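Local coordinates for membrane-anchored mycosin mycp1 (Mycobacterium thermoresistibile, PDB 4HVL), which is a subtilisin-like serine protease of the S8 family that probably cleaves protein substrates as an essential component of the ESX-1 (type VII) secretion system, at residues A[277-282]-A[359-364]; A[63-68]-A[125-130]. All blocks are in the same frame, centred on the assembly; numbering follows the deposited sequence.

Contact 1: A[277-282]-A[359-364]; sequences VGAAAP and GVIDPV
The backbones of 277-282 and 359-364 meet at a single bridge, A280 opposite V360 with their CA atoms 4.5 Å apart, and both backbone polar groups of A280 are used. A280 N donates to G359 O at 2.8 Å, a bent bond in which the donor sits above the carbonyl plane, 47° out of it. The return bond is straighter: I361 N reaches A280 O at 3.0 Å and 163°, approaching nearly along the C=O axis. V360 CA adds a CH...O contact to the same oxygen at 3.4 Å. G359, whose O takes the bond from A280 N, has a positive phi, a conformation readily open to glycine.

Among the side chains, I361 does most of the work across the contact. Its CG1 stands between the backbone N and the carbonyl carbon (chi1 57°), and this rotation lays the two branches over the alanines on either side of A280: CG1 comes within 4.1 Å of A281 CB, while CG2 lies 4.3 Å from A279 CB. Both branches also pass close to A280 O, so the carbonyl is flanked by hydrocarbon. V360 CB points away from the strand, and its side chain touches Y49 of helix 45-50.

Beyond this, D362 is the N-cap of helix 363-368, where its OD1 accepts from A365 N and forms a salt bridge with R51. Strand 277-282 is an outermost strand of the parallel sheet of the subtilisin fold, hydrogen-bonded to 256-261 along its inner edge, and 359-361 pairs with its outer side just before the C-terminal helix 363-368; helix 311-328 packs against A281 and I361, and helix 45-50 against P282.

Contact 2: A[63-68]-A[125-130]; sequences GITVAV and DARILS
V68 and I128 meet in the apolar centre, lying side by side and pointing the same way, with V68 CG2 4.0 Å from I128 CG2. V66 shares this face and sets its CG2 near A126 CB; helix 102-110 covers V68 and I128, while A323 of helix 311-328 lies against V66. On the other face T65 and L129 pack closely, T65 CG2 touching L129 CD1 at 3.5 Å, tighter than a usual van der Waals contact. A67 CB and L129 CB continue that layer.

The two strands run parallel, as neighbours in the central parallel sheet of the subtilisin fold; the axes of the short strands 65-68 and 127-130 come within 4.6 Å and are 25° from exact alignment. V66 uses both its N-H and its C=O: V66 N donates almost straight to R127 O (178°), and L129 N donates to V66 O. V68 N to L129 O continues the pattern at 2.8 Å, and R127 N to I64 O starts it.

At the polar edge the R127 chain bends at chi3 and curls back alongside T65. Its NH1 donates to T65 OG1 at 2.8 Å, with the hydroxyl at the guanidinium edge, 16° from its plane; NH2 is held by a salt bridge to E82. Waters bridge both ends, one joining G63 N to D125 O, the other V68 O to S130 OG, which is also hydrogen-bonded to G94 O.

Overall arrangement
Both contacts reach the same seven-stranded parallel sheet but lie well apart in it, their centres 20 Å apart and their nearest atoms about 13 Å. Contact 2 joins strands 65-70 and 127-132 next to the 82-86 edge, whereas contact 1 binds the later segment 359-364 to the other outermost strand, 277-282. Helix 311-328 touches both, through I361 and A281 in one and I64 and V66 in the other, and it carries S312 of the predicted charge relay system. Between side chains, V68 lies about 4 Å from D70 and 8 Å from H101; A281 is about 11 Å from S312. H101 and S312 bind a zinc ion; V68 and A281 lie about 10 and 13 Å from a bound zinc ion.

Contact 1: A[277-282]-A[359-364]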
loop_
_atom_site.group_PDB
_atom_site.type_symbol
_atom_site.label_atom_id
_atom_site.label_comp_id
_atom_site.label_asym_id
_atom_site.label_seq_id
_atom_site.Cartn_x
_atom_site.Cartn_y
_atom_site.Cartn_z
ATOM N N VAL A 277 1.091 4.664 12.358
ATOM C CA VAL A 277 -0.170 4.406 11.647
ATOM C C VAL A 277 -1.054 5.670 11.748
ATOM O O VAL A 277 -1.205 6.221 12.835
ATOM C CB VAL A 277 -0.897 3.170 12.235
ATOM C CG1 VAL A 277 -2.233 2.926 11.532
ATOM C CG2 VAL A 277 -0.015 1.945 12.151
ATOM N N GLY A 278 -1.603 6.122 10.618
ATOM C CA GLY A 278 -2.377 7.374 10.526
ATOM C C GLY A 278 -3.870 7.210 10.252
ATOM O O GLY A 278 -4.670 8.088 10.565
ATOM N N ALA A 279 -4.257 6.074 9.681
ATOM C CA ALA A 279 -5.618 5.861 9.258
ATOM C C ALA A 279 -5.855 4.376 9.003
ATOM O O ALA A 279 -4.920 3.556 9.084
ATOM C CB ALA A 279 -5.886 6.649 7.993
ATOM N N ALA A 280 -7.105 4.040 8.703
ATOM C CA ALA A 280 -7.454 2.677 8.352
ATOM C C ALA A 280 -8.539 2.599 7.293
ATOM O O ALA A 280 -9.219 3.586 6.991
ATOM C CB ALA A 280 -7.881 1.907 9.594
ATOM N N ALA A 281 -8.674 1.400 6.727
ATOM C CA ALA A 281 -9.630 1.140 5.682
ATOM C C ALA A 281 -9.869 -0.389 5.537
ATOM O O ALA A 281 -9.162 -1.186 6.153
ATOM C CB ALA A 281 -9.134 1.767 4.386
ATOM N N PRO A 282 -10.904 -0.800 4.770
ATOM C CA PRO A 282 -11.223 -2.221 4.690
ATOM C C PRO A 282 -10.049 -3.058 4.171
ATOM O O PRO A 282 -9.376 -2.664 3.214
ATOM C CB PRO A 282 -12.371 -2.246 3.707
ATOM C CG PRO A 282 -13.070 -0.956 3.974
ATOM C CD PRO A 282 -11.922 0.003 4.091
ATOM N N GLY A 359 -8.226 6.807 12.488
ATOM C CA GLY A 359 -9.436 6.011 12.273
ATOM C C GLY A 359 -9.772 5.688 10.831
ATOM O O GLY A 359 -8.932 5.820 9.913
ATOM N N VAL A 360 -11.009 5.228 10.636
ATOM C CA VAL A 360 -11.415 4.670 9.352
ATOM C C VAL A 360 -11.765 5.818 8.423
ATOM O O VAL A 360 -12.529 6.694 8.805
ATOM C CB VAL A 360 -12.601 3.692 9.510
ATOM C CG1 VAL A 360 -12.955 3.059 8.173
ATOM C CG2 VAL A 360 -12.247 2.614 10.536
ATOM N N ILE A 361 -11.207 5.813 7.211
ATOM C CA ILE A 361 -11.484 6.882 6.270
ATOM C C ILE A 361 -12.978 6.993 5.940
ATOM O O ILE A 361 -13.739 5.997 6.006
ATOM C CB ILE A 361 -10.677 6.762 4.941
ATOM C CG1 ILE A 361 -10.927 5.416 4.248
ATOM C CG2 ILE A 361 -9.205 6.960 5.209
ATOM C CD1 ILE A 361 -10.653 5.450 2.748
ATOM N N ASP A 362 -13.371 8.216 5.591
ATOM C CA ASP A 362 -14.750 8.544 5.278
ATOM C C ASP A 362 -14.745 9.391 3.999
ATOM O O ASP A 362 -14.647 10.617 4.037
ATOM C CB ASP A 362 -15.375 9.254 6.484
ATOM C CG ASP A 362 -16.829 9.558 6.303
ATOM O OD1 ASP A 362 -17.355 9.506 5.162
ATOM O OD2 ASP A 362 -17.453 9.888 7.336
ATOM N N PRO A 363 -14.801 8.721 2.839
ATOM C CA PRO A 363 -14.690 9.404 1.553
ATOM C C PRO A 363 -15.640 10.578 1.327
ATOM O O PRO A 363 -15.222 11.610 0.784
ATOM C CB PRO A 363 -14.982 8.280 0.558
ATOM C CG PRO A 363 -14.404 7.092 1.221
ATOM C CD PRO A 363 -14.839 7.259 2.664
ATOM N N VAL A 364 -16.911 10.430 1.727
ATOM C CA VAL A 364 -17.887 11.490 1.480
ATOM C C VAL A 364 -17.573 12.680 2.362
ATOM O O VAL A 364 -17.603 13.809 1.894
ATOM C CB VAL A 364 -19.329 11.029 1.713
ATOM C CG1 VAL A 364 -20.296 12.214 1.698
ATOM C CG2 VAL A 364 -19.729 10.013 0.656
#

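Contact 2: A[63-68]-A[125-130]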
loop_
_atom_site.group_PDB
_atom_site.type_symbol
_atom_site.label_atom_id
_atom_site.label_comp_id
_atom_site.label_asym_id
_atom_site.label_seq_id
_atom_site.Cartn_x
_atom_site.Cartn_y
_atom_site.Cartn_z
ATOM N N GLY A 63 -8.151 12.787 -14.652
ATOM C CA GLY A 63 -6.935 13.604 -14.687
ATOM C C GLY A 63 -5.797 13.164 -13.754
ATOM O O GLY A 63 -4.706 13.675 -13.857
ATOM N N ILE A 64 -6.030 12.219 -12.852
ATOM C CA ILE A 64 -5.036 11.848 -11.828
ATOM C C ILE A 64 -4.399 10.533 -12.233
ATOM O O ILE A 64 -5.077 9.671 -12.812
ATOM C CB ILE A 64 -5.695 11.705 -10.443
ATOM C CG1 ILE A 64 -6.491 12.975 -10.081
ATOM C CG2 ILE A 64 -4.681 11.360 -9.338
ATOM C CD1 ILE A 64 -5.671 14.257 -10.007
ATOM N N THR A 65 -3.104 10.398 -11.945
ATOM C CA THR A 65 -2.325 9.188 -12.220
ATOM C C THR A 65 -1.825 8.629 -10.876
ATOM O O THR A 65 -1.184 9.341 -10.108
ATOM C CB THR A 65 -1.124 9.515 -13.144
ATOM O OG1 THR A 65 -1.612 9.998 -14.414
ATOM C CG2 THR A 65 -0.212 8.295 -13.381
ATOM N N VAL A 66 -2.160 7.369 -10.589
ATOM C CA VAL A 66 -1.718 6.698 -9.391
ATOM C C VAL A 66 -0.672 5.656 -9.770
ATOM O O VAL A 66 -0.925 4.796 -10.637
ATOM C CB VAL A 66 -2.880 5.991 -8.651
ATOM C CG1 VAL A 66 -2.385 5.415 -7.334
ATOM C CG2 VAL A 66 -4.056 6.944 -8.416
ATOM N N ALA A 67 0.494 5.732 -9.124
ATOM C CA ALA A 67 1.507 4.701 -9.250
ATOM C C ALA A 67 1.307 3.657 -8.155
ATOM O O ALA A 67 1.084 4.006 -6.971
ATOM C CB ALA A 67 2.898 5.284 -9.149
ATOM N N VAL A 68 1.379 2.387 -8.550
ATOM C CA VAL A 68 1.128 1.279 -7.648
ATOM C C VAL A 68 2.378 0.435 -7.546
ATOM O O VAL A 68 2.782 -0.188 -8.526
ATOM C CB VAL A 68 -0.032 0.406 -8.152
ATOM C CG1 VAL A 68 -0.369 -0.669 -7.127
ATOM C CG2 VAL A 68 -1.251 1.270 -8.464
ATOM N N ASP A 125 -11.731 6.688 -12.930
ATOM C CA ASP A 125 -11.212 7.454 -14.053
ATOM C C ASP A 125 -9.700 7.731 -13.948
ATOM O O ASP A 125 -9.137 8.378 -14.826
ATOM C CB ASP A 125 -11.992 8.776 -14.243
ATOM C CG ASP A 125 -13.393 8.565 -14.877
ATOM O OD1 ASP A 125 -13.600 7.617 -15.671
ATOM O OD2 ASP A 125 -14.307 9.380 -14.582
ATOM N N ALA A 126 -9.036 7.223 -12.910
ATOM C CA ALA A 126 -7.618 7.513 -12.730
ATOM C C ALA A 126 -6.774 6.680 -13.691
ATOM O O ALA A 126 -7.179 5.591 -14.080
ATOM C CB ALA A 126 -7.208 7.248 -11.297
ATOM N N ARG A 127 -5.612 7.188 -14.073
ATOM C CA ARG A 127 -4.608 6.325 -14.708
ATOM C C ARG A 127 -3.884 5.511 -13.631
ATOM O O ARG A 127 -3.799 5.941 -12.479
ATOM C CB ARG A 127 -3.588 7.135 -15.498
ATOM C CG ARG A 127 -4.102 7.617 -16.841
ATOM C CD ARG A 127 -3.169 8.644 -17.478
ATOM N NE ARG A 127 -1.980 8.049 -18.096
ATOM C CZ ARG A 127 -0.707 8.261 -17.732
ATOM N NH1 ARG A 127 -0.391 9.059 -16.706
ATOM N NH2 ARG A 127 0.277 7.661 -18.396
ATOM N N ILE A 128 -3.366 4.351 -14.025
ATOM C CA ILE A 128 -2.622 3.447 -13.144
ATOM C C ILE A 128 -1.257 3.158 -13.772
ATOM O O ILE A 128 -1.195 2.672 -14.908
ATOM C CB ILE A 128 -3.350 2.090 -13.054
ATOM C CG1 ILE A 128 -4.732 2.250 -12.437
ATOM C CG2 ILE A 128 -2.530 1.054 -12.294
ATOM C CD1 ILE A 128 -5.746 1.315 -13.072
ATOM N N LEU A 129 -0.184 3.454 -13.047
ATOM C CA LEU A 129 1.165 3.027 -13.434
ATOM C C LEU A 129 1.567 1.874 -12.521
ATOM O O LEU A 129 1.435 1.997 -11.289
ATOM C CB LEU A 129 2.149 4.172 -13.278
ATOM C CG LEU A 129 1.735 5.435 -14.021
ATOM C CD1 LEU A 129 2.763 6.531 -13.798
ATOM C CD2 LEU A 129 1.546 5.161 -15.508
ATOM N N SER A 130 2.008 0.760 -13.108
ATOM C CA SER A 130 2.379 -0.443 -12.339
ATOM C C SER A 130 3.897 -0.627 -12.218
ATOM O O SER A 130 4.605 -0.787 -13.211
ATOM C CB SER A 130 1.762 -1.705 -12.965
ATOM O OG SER A 130 2.148 -2.891 -12.256
HETATM O O HOH W 1 -8.596 10.656 -16.595
HETATM O O HOH W 2 2.275 -3.229 -9.364
#